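Local coordinates for replication protein (Sphinx1.76-related DNA, PDB 6H24) that probably initiates replication of its plasmid DNA, the crystallised chain being the N-terminal WH1 winged-helix domain of the longer Rep protein, at residues A[6-11]-A[119-124]; A[20-25]-A[70-74]; A[27-32]-A[45-51]; A[94-99]-A[111-117]. All blocks are in the same frame, centred on the assembly; numbering follows the deposited sequence.

Overall arrangement
The four contacts build one winged-helix domain, with W96 and F113 of contact 4 as shared packing points. Contact 4 lies about 12 Å, centre to centre, from both contact 1 and contact 2. L10 of contact 1 and L74 of contact 2 both pack on W96. I121 of contact 1, I25 of contact 2 and L45 of contact 3 all reach the F113 ring. Contacts 2 and 3 share helix 19-34 and are about 12 Å apart between centres. Contacts 1 and 3 lie about 20 Å apart between centres, on opposite sides of the chain's centre, yet I121 still touches I29. Contact 4 also reaches the second subunit of the dimer.

Contact 1 of 4, residues A[6-11]-A[119-124]; sequences KDNALM and PLITRL
D7 and L120 bring their CA atoms to 7.0 Å, and one turn later M11 and L124 are 7.7 Å apart, so helix 2-14 and the start of helix 121-128 run side by side in the same sense. L120 sits at the N-cap position. Its CD1 meets L10 CD2 at 3.8 Å and also touches the K6 chain, while its CD2 leans on D7. L10 CD2 fits between L120 and L124. The K6 chain bends at chi3 (59°) and carries NZ past the P119 ring to A116 O, which accepts its hydrogen bond. M11 CE packs on L124 CD2 at 3.7 Å.

Above this apolar layer D7 and R123 form a salt bridge. R123 NE points at the syn lone pair of D7 OD2 over 3.0 Å, with 155° at the hydrogen, and OD2 lies near the guanidinium plane. NH2 reaches D7 OD1 at 3.3 Å in a weak second bond, the carboxylate and guanidinium planes being 36° apart. M11 SD lies over one guanidinium face, and NH1 pairs with E126. A leucine in place of R123 would probably leave the D7 carboxylate without its charged mate and M11 SD without the flat group beneath it. The chemistry is that of a leucine-lined seam with an ion pair along its partly exposed margin.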
loop_
_atom_site.group_PDB
_atom_site.type_symbol
_atom_site.label_atom_id
_atom_site.label_comp_id
_atom_site.label_asym_id
_atom_site.label_seq_id
_atom_site.Cartn_x
_atom_site.Cartn_y
_atom_site.Cartn_z
ATOM N N LYS A 6 -3.674 -15.359 -8.704
ATOM C CA LYS A 6 -3.539 -13.917 -8.496
ATOM C C LYS A 6 -3.756 -13.166 -9.805
ATOM O O LYS A 6 -4.439 -12.138 -9.832
ATOM C CB LYS A 6 -2.187 -13.585 -7.860
ATOM C CG LYS A 6 -2.043 -12.098 -7.501
ATOM C CD LYS A 6 -0.725 -11.744 -6.795
ATOM C CE LYS A 6 0.526 -12.069 -7.572
ATOM N NZ LYS A 6 1.699 -11.508 -6.842
ATOM N N ASP A 7 -3.163 -13.661 -10.898
ATOM C CA ASP A 7 -3.357 -13.060 -12.215
ATOM C C ASP A 7 -4.845 -12.958 -12.530
ATOM O O ASP A 7 -5.346 -11.891 -12.906
ATOM C CB ASP A 7 -2.615 -13.922 -13.248
ATOM C CG ASP A 7 -2.603 -13.337 -14.664
ATOM O OD1 ASP A 7 -3.608 -12.746 -15.106
ATOM O OD2 ASP A 7 -1.576 -13.520 -15.365
ATOM N N ASN A 8 -5.579 -14.052 -12.312
ATOM C CA ASN A 8 -7.015 -14.059 -12.567
ATOM C C ASN A 8 -7.731 -13.019 -11.719
ATOM O O ASN A 8 -8.597 -12.287 -12.211
ATOM C CB ASN A 8 -7.592 -15.442 -12.271
ATOM C CG ASN A 8 -7.234 -16.462 -13.323
ATOM O OD1 ASN A 8 -6.793 -16.116 -14.421
ATOM N ND2 ASN A 8 -7.438 -17.732 -13.001
ATOM N N ALA A 9 -7.412 -12.971 -10.424
ATOM C CA ALA A 9 -8.084 -12.026 -9.537
ATOM C C ALA A 9 -7.798 -10.590 -9.956
ATOM O O ALA A 9 -8.701 -9.742 -9.954
ATOM C CB ALA A 9 -7.655 -12.263 -8.090
ATOM N N LEU A 10 -6.546 -10.292 -10.301
ATOM C CA LEU A 10 -6.192 -8.931 -10.691
ATOM C C LEU A 10 -6.855 -8.548 -12.010
ATOM O O LEU A 10 -7.343 -7.420 -12.163
ATOM C CB LEU A 10 -4.675 -8.793 -10.788
ATOM C CG LEU A 10 -4.178 -7.380 -11.095
ATOM C CD1 LEU A 10 -4.567 -6.458 -9.946
ATOM C CD2 LEU A 10 -2.680 -7.344 -11.323
ATOM N N MET A 11 -6.871 -9.462 -12.986
ATOM C CA MET A 11 -7.481 -9.143 -14.272
ATOM C C MET A 11 -8.982 -8.914 -14.130
ATOM O O MET A 11 -9.538 -7.995 -14.744
ATOM C CB MET A 11 -7.209 -10.263 -15.279
ATOM C CG MET A 11 -5.745 -10.460 -15.661
ATOM S SD MET A 11 -4.910 -8.955 -16.224
ATOM C CE MET A 11 -3.776 -8.679 -14.863
ATOM N N PRO A 119 4.756 -7.901 -9.913
ATOM C CA PRO A 119 5.121 -8.974 -10.859
ATOM C C PRO A 119 4.150 -9.128 -12.012
ATOM O O PRO A 119 4.481 -9.809 -12.990
ATOM C CB PRO A 119 5.133 -10.242 -9.995
ATOM C CG PRO A 119 4.398 -9.894 -8.748
ATOM C CD PRO A 119 4.450 -8.414 -8.563
ATOM N N LEU A 120 2.974 -8.514 -11.933
ATOM C CA LEU A 120 1.968 -8.593 -12.983
ATOM C C LEU A 120 1.867 -7.309 -13.799
ATOM O O LEU A 120 0.902 -7.141 -14.547
ATOM C CB LEU A 120 0.608 -8.931 -12.370
ATOM C CG LEU A 120 0.498 -10.360 -11.834
ATOM C CD1 LEU A 120 -0.696 -10.521 -10.902
ATOM C CD2 LEU A 120 0.417 -11.352 -12.982
ATOM N N ILE A 121 2.845 -6.406 -13.693
ATOM C CA ILE A 121 2.753 -5.134 -14.405
ATOM C C ILE A 121 2.730 -5.356 -15.918
ATOM O O ILE A 121 2.006 -4.663 -16.639
ATOM C CB ILE A 121 3.896 -4.197 -13.983
ATOM C CG1 ILE A 121 3.586 -3.565 -12.624
ATOM C CG2 ILE A 121 4.078 -3.084 -15.001
ATOM C CD1 ILE A 121 2.521 -2.478 -12.685
ATOM N N THR A 122 3.509 -6.315 -16.428
ATOM C CA THR A 122 3.482 -6.545 -17.869
ATOM C C THR A 122 2.132 -7.094 -18.312
ATOM O O THR A 122 1.678 -6.792 -19.425
ATOM C CB THR A 122 4.615 -7.470 -18.309
ATOM O OG1 THR A 122 5.862 -6.829 -18.033
ATOM C CG2 THR A 122 4.521 -7.730 -19.807
ATOM N N ARG A 123 1.479 -7.897 -17.467
ATOM C CA ARG A 123 0.132 -8.357 -17.783
ATOM C C ARG A 123 -0.847 -7.188 -17.819
ATOM O O ARG A 123 -1.743 -7.143 -18.672
ATOM C CB ARG A 123 -0.322 -9.398 -16.764
ATOM C CG ARG A 123 0.430 -10.718 -16.852
ATOM C CD ARG A 123 -0.057 -11.561 -18.028
ATOM N NE ARG A 123 -1.454 -11.964 -17.870
ATOM C CZ ARG A 123 -2.478 -11.466 -18.562
ATOM N NH1 ARG A 123 -2.292 -10.535 -19.488
ATOM N NH2 ARG A 123 -3.703 -11.913 -18.324
ATOM N N LEU A 124 -0.696 -6.231 -16.899
ATOM C CA LEU A 124 -1.550 -5.049 -16.937
ATOM C C LEU A 124 -1.286 -4.217 -18.185
ATOM O O LEU A 124 -2.220 -3.663 -18.771
ATOM C CB LEU A 124 -1.356 -4.193 -15.688
ATOM C CG LEU A 124 -1.870 -4.782 -14.374
ATOM C CD1 LEU A 124 -1.479 -3.882 -13.201
ATOM C CD2 LEU A 124 -3.377 -4.989 -14.416
#

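Contact 2 of 4, residues A[20-25]-A[70-74]; sequences VEQRLI and ACKDL
In the helical core of the winged-helix fold, E21 and L24 of helix 19-34 pack on A70, C71 and L74 of helix 60-75. The two helix segments cross at 97°, with axes 9.3 Å apart. Helix 60-75 follows helix 49-56 in the chain, consistent with the helix-turn-helix part of the fold. A70 marks the tightest approach: its CA is 5.1 Å from that of E21. Both methyls of V20 straddle A70 CB, and the E21 chain passes alongside it.

L24 has CG anti to its own amide nitrogen (chi1 170°), which sends CD2 to C71 SG at 3.7 Å. I25 crosses L74 at about a right angle and lays CG1 on L74 CD2 at 3.9 Å. Behind these groups, V109 and I111 of strand 108-113 cover C71, and W96 covers L74 and I25.

The E21 carboxylate is buried but well supplied with partners. OE2 makes a salt bridge with R77 NE, and OE1 accepts from A18 N. L74 N, although close to OE2, bonds to A70 O within its own helix. E21 OE1 and D73 OD2 stay 4.6 Å apart, the two carboxylate planes turned 75°. One water mediates between them, giving a proton to D73 OD2 and another to E21 OE1, the latter at 2.7 Å.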
loop_
_atom_site.group_PDB
_atom_site.type_symbol
_atom_site.label_atom_id
_atom_site.label_comp_id
_atom_site.label_asym_id
_atom_site.label_seq_id
_atom_site.Cartn_x
_atom_site.Cartn_y
_atom_site.Cartn_z
ATOM N N VAL A 20 -9.256 6.388 -17.373
ATOM C CA VAL A 20 -8.160 7.267 -16.976
ATOM C C VAL A 20 -7.221 6.545 -16.012
ATOM O O VAL A 20 -6.009 6.794 -16.008
ATOM C CB VAL A 20 -8.685 8.577 -16.364
ATOM C CG1 VAL A 20 -9.487 8.308 -15.100
ATOM C CG2 VAL A 20 -7.516 9.524 -16.111
ATOM N N GLU A 21 -7.756 5.650 -15.180
ATOM C CA GLU A 21 -6.912 4.888 -14.267
ATOM C C GLU A 21 -6.060 3.880 -15.028
ATOM O O GLU A 21 -4.891 3.667 -14.691
ATOM C CB GLU A 21 -7.770 4.174 -13.232
ATOM C CG GLU A 21 -8.513 5.072 -12.261
ATOM C CD GLU A 21 -9.473 4.259 -11.425
ATOM O OE1 GLU A 21 -10.683 4.250 -11.741
ATOM O OE2 GLU A 21 -9.010 3.605 -10.466
ATOM N N GLN A 22 -6.642 3.240 -16.045
ATOM C CA GLN A 22 -5.872 2.357 -16.911
ATOM C C GLN A 22 -4.745 3.114 -17.596
ATOM O O GLN A 22 -3.613 2.619 -17.682
ATOM C CB GLN A 22 -6.789 1.718 -17.954
ATOM C CG GLN A 22 -7.880 0.865 -17.350
ATOM C CD GLN A 22 -8.714 0.164 -18.394
ATOM O OE1 GLN A 22 -8.441 0.252 -19.590
ATOM N NE2 GLN A 22 -9.743 -0.544 -17.945
ATOM N N ARG A 23 -5.031 4.324 -18.072
ATOM C CA ARG A 23 -4.017 5.111 -18.756
ATOM C C ARG A 23 -2.968 5.631 -17.783
ATOM O O ARG A 23 -1.786 5.723 -18.137
ATOM C CB ARG A 23 -4.686 6.250 -19.521
ATOM C CG ARG A 23 -5.436 5.745 -20.745
ATOM C CD ARG A 23 -6.221 6.843 -21.407
ATOM N NE ARG A 23 -6.751 6.434 -22.702
ATOM C CZ ARG A 23 -7.595 7.170 -23.419
ATOM N NH1 ARG A 23 -8.013 8.336 -22.947
ATOM N NH2 ARG A 23 -8.030 6.735 -24.592
ATOM N N LEU A 24 -3.370 5.980 -16.560
ATOM C CA LEU A 24 -2.388 6.345 -15.544
ATOM C C LEU A 24 -1.361 5.228 -15.379
ATOM O O LEU A 24 -0.147 5.474 -15.342
ATOM C CB LEU A 24 -3.094 6.638 -14.223
ATOM C CG LEU A 24 -2.207 6.799 -12.989
ATOM C CD1 LEU A 24 -1.346 8.038 -13.086
ATOM C CD2 LEU A 24 -3.077 6.864 -11.743
ATOM N N ILE A 25 -1.838 3.987 -15.265
ATOM C CA ILE A 25 -0.936 2.848 -15.090
ATOM C C ILE A 25 -0.063 2.658 -16.325
ATOM O O ILE A 25 1.158 2.471 -16.216
ATOM C CB ILE A 25 -1.741 1.580 -14.751
ATOM C CG1 ILE A 25 -2.316 1.691 -13.340
ATOM C CG2 ILE A 25 -0.876 0.326 -14.881
ATOM C CD1 ILE A 25 -3.331 0.611 -13.013
ATOM N N ALA A 70 -7.625 10.415 -10.998
ATOM C CA ALA A 70 -7.439 8.982 -11.223
ATOM C C ALA A 70 -6.558 8.359 -10.145
ATOM O O ALA A 70 -6.792 7.218 -9.724
ATOM C CB ALA A 70 -6.822 8.743 -12.599
ATOM N N CYS A 71 -5.536 9.089 -9.692
ATOM C CA CYS A 71 -4.699 8.603 -8.596
ATOM C C CYS A 71 -5.538 8.296 -7.365
ATOM O O CYS A 71 -5.404 7.229 -6.753
ATOM C CB CYS A 71 -3.624 9.638 -8.261
ATOM S SG CYS A 71 -2.243 9.667 -9.434
ATOM N N LYS A 72 -6.413 9.226 -6.981
ATOM C CA LYS A 72 -7.243 9.013 -5.801
ATOM C C LYS A 72 -8.166 7.816 -5.988
ATOM O O LYS A 72 -8.336 7.002 -5.072
ATOM C CB LYS A 72 -8.053 10.275 -5.504
ATOM N N ASP A 73 -8.782 7.696 -7.161
ATOM C CA ASP A 73 -9.704 6.591 -7.404
ATOM C C ASP A 73 -8.975 5.251 -7.356
ATOM O O ASP A 73 -9.475 4.277 -6.782
ATOM C CB ASP A 73 -10.397 6.789 -8.755
ATOM C CG ASP A 73 -11.374 7.960 -8.756
ATOM O OD1 ASP A 73 -11.602 8.569 -7.685
ATOM O OD2 ASP A 73 -11.911 8.279 -9.840
ATOM N N LEU A 74 -7.788 5.182 -7.955
ATOM C CA LEU A 74 -7.015 3.943 -7.947
ATOM C C LEU A 74 -6.548 3.592 -6.540
ATOM O O LEU A 74 -6.546 2.419 -6.146
ATOM C CB LEU A 74 -5.819 4.089 -8.891
ATOM C CG LEU A 74 -4.897 2.880 -9.023
ATOM C CD1 LEU A 74 -5.693 1.691 -9.497
ATOM C CD2 LEU A 74 -3.741 3.161 -9.975
HETATM O O HOH W 1 -11.844 6.698 -11.810
#

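Contact 3 of 4, residues A[27-32]-A[45-51]; sequences LAIIEA and LTVHASS
L45 opens strand 45-48 by setting CD2 against A32 CB at 3.9 Å, where helix 27-32 crosses the strand at 104°. This is the packing of the first strand of the winged-helix sheet on helix 19-34. T46 follows; its carbonyl oxygen accepts from a water that also donates to A28 O, at 2.7 Å and 2.9 Å respectively. V47 has its CA nearest the helix, opposite A28. Its CG1 meets L27 CB at 3.8 Å, across the side chain of L27, and its CG2 rests over the A28 backbone and CB.

H48 is the N-cap residue of helix 49-56, and E31 reaches it with an extended chain whose CG is anti to the amide nitrogen (chi1 -169°). H48 N donates to E31 OE1 at 3.2 Å with 151° at the hydrogen, meeting it on the syn side. H48 ND1 faces OE2 with the ring edge, but that bond is modelled very short and E31 has a second conformer, so its length is doubtful. A leucine in place of H48 is likely to leave E31 OE2 without its imidazole partner and the carboxylate freer to turn. S51, one turn on, adds a weak bond from OG to OE1. The E31 carboxylate thus sits beside the first turn of helix 49-56, where its negative charge would probably suit the helix dipole.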
loop_
_atom_site.group_PDB
_atom_site.type_symbol
_atom_site.label_atom_id
_atom_site.label_comp_id
_atom_site.label_asym_id
_atom_site.label_seq_id
_atom_site.Cartn_x
_atom_site.Cartn_y
_atom_site.Cartn_z
ATOM N N LEU A 27 0.826 4.850 -18.522
ATOM C CA LEU A 27 1.790 5.937 -18.630
ATOM C C LEU A 27 2.940 5.758 -17.648
ATOM O O LEU A 27 4.092 6.060 -17.978
ATOM C CB LEU A 27 1.092 7.277 -18.390
ATOM C CG LEU A 27 0.109 7.726 -19.468
ATOM C CD1 LEU A 27 -0.732 8.872 -18.917
ATOM C CD2 LEU A 27 0.828 8.138 -20.742
ATOM N N ALA A 28 2.647 5.318 -16.419
ATOM C CA ALA A 28 3.717 5.070 -15.459
ATOM C C ALA A 28 4.696 4.041 -16.009
ATOM O O ALA A 28 5.915 4.187 -15.856
ATOM C CB ALA A 28 3.137 4.616 -14.117
ATOM N N ILE A 29 4.170 2.990 -16.641
ATOM C CA ILE A 29 5.016 1.951 -17.234
ATOM C C ILE A 29 5.871 2.529 -18.353
ATOM O O ILE A 29 7.083 2.289 -18.422
ATOM C CB ILE A 29 4.148 0.787 -17.747
ATOM C CG1 ILE A 29 3.467 0.063 -16.589
ATOM C CG2 ILE A 29 4.982 -0.183 -18.579
ATOM C CD1 ILE A 29 2.305 -0.800 -17.012
ATOM N N ILE A 30 5.247 3.284 -19.253
ATOM C CA ILE A 30 5.955 3.849 -20.400
ATOM C C ILE A 30 7.034 4.825 -19.944
ATOM O O ILE A 30 8.184 4.762 -20.395
ATOM C CB ILE A 30 4.952 4.526 -21.351
ATOM C CG1 ILE A 30 4.093 3.467 -22.041
ATOM C CG2 ILE A 30 5.676 5.404 -22.371
ATOM C CD1 ILE A 30 2.921 4.043 -22.800
ATOM N N GLU A 31 6.676 5.760 -19.056
ATOM C CA GLU A 31 7.654 6.752 -18.618
ATOM C C GLU A 31 8.798 6.107 -17.844
ATOM O O GLU A 31 9.943 6.571 -17.932
ATOM C CB GLU A 31 6.976 7.829 -17.773
ATOM C CG GLU A 31 7.865 9.032 -17.495
ATOM C CD GLU A 31 7.081 10.269 -17.092
ATOM O OE1 GLU A 31 5.917 10.425 -17.524
ATOM O OE2 GLU A 31 7.630 11.096 -16.337
ATOM N N ALA A 32 8.522 5.038 -17.094
ATOM C CA ALA A 32 9.587 4.353 -16.375
ATOM C C ALA A 32 10.624 3.821 -17.351
ATOM O O ALA A 32 11.820 4.107 -17.236
ATOM C CB ALA A 32 9.010 3.213 -15.534
ATOM N N LEU A 45 7.050 6.216 -9.191
ATOM C CA LEU A 45 7.034 6.361 -10.639
ATOM C C LEU A 45 6.338 7.670 -10.977
ATOM O O LEU A 45 5.237 7.930 -10.490
ATOM C CB LEU A 45 6.299 5.189 -11.279
ATOM C CG LEU A 45 6.912 3.819 -11.017
ATOM C CD1 LEU A 45 5.990 2.726 -11.493
ATOM C CD2 LEU A 45 8.245 3.735 -11.726
ATOM N N THR A 46 6.984 8.493 -11.794
ATOM C CA THR A 46 6.429 9.779 -12.187
ATOM C C THR A 46 5.598 9.637 -13.458
ATOM O O THR A 46 5.944 8.868 -14.361
ATOM C CB THR A 46 7.546 10.806 -12.393
ATOM O OG1 THR A 46 8.252 11.001 -11.158
ATOM C CG2 THR A 46 6.986 12.144 -12.871
ATOM N N VAL A 47 4.484 10.367 -13.505
ATOM C CA VAL A 47 3.664 10.515 -14.704
ATOM C C VAL A 47 3.453 12.001 -14.956
ATOM O O VAL A 47 3.019 12.734 -14.059
ATOM C CB VAL A 47 2.306 9.800 -14.587
ATOM C CG1 VAL A 47 1.444 10.087 -15.819
ATOM C CG2 VAL A 47 2.500 8.304 -14.406
ATOM N N HIS A 48 3.781 12.446 -16.164
ATOM C CA HIS A 48 3.593 13.825 -16.579
ATOM C C HIS A 48 2.280 13.983 -17.328
ATOM O O HIS A 48 1.947 13.169 -18.192
ATOM C CB HIS A 48 4.739 14.290 -17.483
ATOM C CG HIS A 48 6.040 14.484 -16.772
ATOM N ND1 HIS A 48 6.815 13.437 -16.325
ATOM C CD2 HIS A 48 6.713 15.615 -16.451
ATOM C CE1 HIS A 48 7.902 13.915 -15.744
ATOM N NE2 HIS A 48 7.862 15.233 -15.804
ATOM N N ALA A 49 1.535 15.043 -17.004
ATOM C CA ALA A 49 0.369 15.367 -17.818
ATOM C C ALA A 49 0.760 15.553 -19.280
ATOM O O ALA A 49 -0.025 15.230 -20.178
ATOM C CB ALA A 49 -0.327 16.624 -17.290
ATOM N N SER A 50 1.971 16.060 -19.535
ATOM C CA SER A 50 2.433 16.229 -20.908
ATOM C C SER A 50 2.504 14.891 -21.633
ATOM O O SER A 50 2.190 14.810 -22.825
ATOM C CB SER A 50 3.803 16.908 -20.917
ATOM O OG SER A 50 4.727 16.206 -20.099
ATOM N N SER A 51 2.899 13.826 -20.930
ATOM C CA SER A 51 2.928 12.502 -21.549
ATOM C C SER A 51 1.514 12.003 -21.827
ATOM O O SER A 51 1.255 11.399 -22.872
ATOM C CB SER A 51 3.678 11.512 -20.661
ATOM O OG SER A 51 4.989 11.965 -20.375
HETATM O O HOH W 2 7.112 6.409 -14.452
#

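Contact 4 of 4, residues A[94-99]-A[111-117]; sequences SRWVSQ and IIFAPAV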
loop_
_atom_site.group_PDB
_atom_site.type_symbol
_atom_site.label_atom_id
_atom_site.label_comp_id
_atom_site.label_asym_id
_atom_site.label_seq_id
_atom_site.Cartn_x
_atom_site.Cartn_y
_atom_site.Cartn_z
ATOM N N SER A 94 -5.097 -6.924 -1.104
ATOM C CA SER A 94 -4.021 -6.052 -1.556
ATOM C C SER A 94 -4.587 -4.776 -2.152
ATOM O O SER A 94 -5.699 -4.763 -2.680
ATOM C CB SER A 94 -3.131 -6.741 -2.623
ATOM O OG SER A 94 -2.098 -5.882 -3.091
ATOM N N ARG A 95 -3.807 -3.702 -2.050
ATOM C CA ARG A 95 -4.030 -2.501 -2.829
ATOM C C ARG A 95 -3.451 -2.658 -4.234
ATOM O O ARG A 95 -2.666 -3.568 -4.509
ATOM C CB ARG A 95 -3.384 -1.292 -2.149
ATOM C CG ARG A 95 -3.979 -0.925 -0.787
ATOM C CD ARG A 95 -5.444 -0.602 -0.901
ATOM N NE ARG A 95 -6.010 -0.179 0.377
ATOM C CZ ARG A 95 -7.271 0.160 0.555
ATOM N NH1 ARG A 95 -8.125 0.166 -0.464
ATOM N NH2 ARG A 95 -7.691 0.521 1.761
ATOM N N TRP A 96 -3.853 -1.751 -5.128
ATOM C CA TRP A 96 -3.149 -1.580 -6.397
ATOM C C TRP A 96 -1.884 -0.747 -6.208
ATOM O O TRP A 96 -0.822 -1.086 -6.741
ATOM C CB TRP A 96 -4.061 -0.895 -7.423
ATOM C CG TRP A 96 -5.140 -1.754 -7.970
ATOM C CD1 TRP A 96 -6.285 -2.138 -7.336
ATOM C CD2 TRP A 96 -5.210 -2.307 -9.294
ATOM N NE1 TRP A 96 -7.056 -2.907 -8.175
ATOM C CE2 TRP A 96 -6.418 -3.028 -9.383
ATOM C CE3 TRP A 96 -4.370 -2.256 -10.409
ATOM C CZ2 TRP A 96 -6.801 -3.705 -10.537
ATOM C CZ3 TRP A 96 -4.752 -2.930 -11.553
ATOM C CH2 TRP A 96 -5.958 -3.641 -11.613
ATOM N N VAL A 97 -1.988 0.338 -5.444
ATOM C CA VAL A 97 -0.889 1.254 -5.178
ATOM C C VAL A 97 -0.827 1.507 -3.672
ATOM O O VAL A 97 -1.861 1.584 -3.001
ATOM C CB VAL A 97 -1.060 2.578 -5.957
ATOM C CG1 VAL A 97 -0.879 2.369 -7.452
ATOM C CG2 VAL A 97 -2.446 3.188 -5.688
ATOM N N SER A 98 0.389 1.601 -3.139
ATOM C CA SER A 98 0.591 1.881 -1.726
ATOM C C SER A 98 0.678 3.369 -1.424
ATOM O O SER A 98 0.533 3.764 -0.255
ATOM C CB SER A 98 1.877 1.209 -1.239
ATOM O OG SER A 98 2.985 1.630 -2.019
ATOM N N GLN A 99 0.917 4.197 -2.439
ATOM C CA GLN A 99 1.246 5.600 -2.255
ATOM C C GLN A 99 0.940 6.335 -3.545
ATOM O O GLN A 99 1.211 5.815 -4.630
ATOM C CB GLN A 99 2.733 5.772 -1.902
ATOM C CG GLN A 99 3.188 7.190 -1.558
ATOM C CD GLN A 99 4.685 7.275 -1.313
ATOM O OE1 GLN A 99 5.396 8.060 -1.953
ATOM N NE2 GLN A 99 5.175 6.459 -0.399
ATOM N N ILE A 111 3.214 7.523 -8.283
ATOM C CA ILE A 111 2.572 6.364 -7.680
ATOM C C ILE A 111 3.631 5.328 -7.332
ATOM O O ILE A 111 4.702 5.282 -7.942
ATOM C CB ILE A 111 1.493 5.721 -8.585
ATOM C CG1 ILE A 111 2.094 5.128 -9.864
ATOM C CG2 ILE A 111 0.414 6.743 -8.946
ATOM C CD1 ILE A 111 1.086 4.331 -10.677
ATOM N N ILE A 112 3.337 4.509 -6.331
ATOM C CA ILE A 112 4.095 3.294 -6.064
ATOM C C ILE A 112 3.139 2.112 -6.122
ATOM O O ILE A 112 2.127 2.099 -5.417
ATOM C CB ILE A 112 4.809 3.320 -4.704
ATOM C CG1 ILE A 112 5.647 4.589 -4.534
ATOM C CG2 ILE A 112 5.705 2.084 -4.588
ATOM C CD1 ILE A 112 6.406 4.654 -3.210
ATOM N N PHE A 113 3.462 1.118 -6.939
ATOM C CA PHE A 113 2.635 -0.078 -6.994
ATOM C C PHE A 113 2.825 -0.933 -5.751
ATOM O O PHE A 113 3.929 -1.041 -5.208
ATOM C CB PHE A 113 2.965 -0.893 -8.243
ATOM C CG PHE A 113 2.456 -0.282 -9.506
ATOM C CD1 PHE A 113 1.101 -0.287 -9.793
ATOM C CD2 PHE A 113 3.321 0.321 -10.400
ATOM C CE1 PHE A 113 0.619 0.282 -10.956
ATOM C CE2 PHE A 113 2.845 0.894 -11.567
ATOM C CZ PHE A 113 1.497 0.867 -11.852
ATOM N N ALA A 114 1.734 -1.560 -5.316
ATOM C CA ALA A 114 1.787 -2.504 -4.218
ATOM C C ALA A 114 2.573 -3.747 -4.628
ATOM O O ALA A 114 2.610 -4.110 -5.807
ATOM C CB ALA A 114 0.380 -2.900 -3.793
ATOM N N PRO A 115 3.199 -4.433 -3.669
ATOM C CA PRO A 115 4.090 -5.544 -4.064
ATOM C C PRO A 115 3.390 -6.697 -4.761
ATOM O O PRO A 115 4.014 -7.366 -5.590
ATOM C CB PRO A 115 4.730 -5.985 -2.738
ATOM C CG PRO A 115 3.875 -5.394 -1.647
ATOM C CD PRO A 115 3.242 -4.153 -2.221
ATOM N N ALA A 116 2.112 -6.947 -4.489
ATOM C CA ALA A 116 1.428 -8.034 -5.181
ATOM C C ALA A 116 1.241 -7.738 -6.664
ATOM O O ALA A 116 1.157 -8.674 -7.479
ATOM C CB ALA A 116 0.064 -8.286 -4.538
ATOM N N VAL A 117 1.163 -6.462 -7.026
ATOM C CA VAL A 117 0.905 -6.060 -8.402
ATOM C C VAL A 117 2.188 -6.005 -9.226
ATOM O O VAL A 117 2.161 -6.290 -10.431
ATOM C CB VAL A 117 0.181 -4.702 -8.387
ATOM C CG1 VAL A 117 0.026 -4.156 -9.790
ATOM C CG2 VAL A 117 -1.184 -4.850 -7.708
HETATM O O HOH W 3 0.544 -6.011 -2.179
HETATM O O HOH W 4 4.457 -0.629 -2.459
#
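S94 OG is held from two directions: it donates to R95 O at 2.8 Å and accepts from a water that in turn accepts a hydrogen bond from A116 N. Its CB-OG arm also touches A116 CB. S94 lies just before the β-hairpin of strands 97-103 and 108-113 in the winged-helix fold, and this contact is the base of that hairpin. OG stands anti to its amide nitrogen (chi1 179°), which turns it towards the A114-A116 corner.

Three backbone bonds join the two segments. A114 N donates almost straight (176°) to W96 O from above the carbonyl plane. S98 N reaches I112 O at 2.9 Å, nearly end-on to the carbonyl. I112 N donates to Q99 O at 3.0 Å. V97 and F113 form a non-hydrogen-bonded pair with CA atoms 4.2 Å apart. Their side chains diverge, but V97 CG1 still meets F113 CD1. W96 O lies at the edge of the F113 ring.

The W96 indole leaves the contact and packs edge-to-face on F79. The second subunit continues the sheet, since S94 and Q99 pair with one of its strands, and R95 NH2 donates to F75 O of that subunit. A second water links S98 OG with F113 O. The extended Q99 side chain lays its amide over I112, with NE2 3.6 Å from I112 CD1.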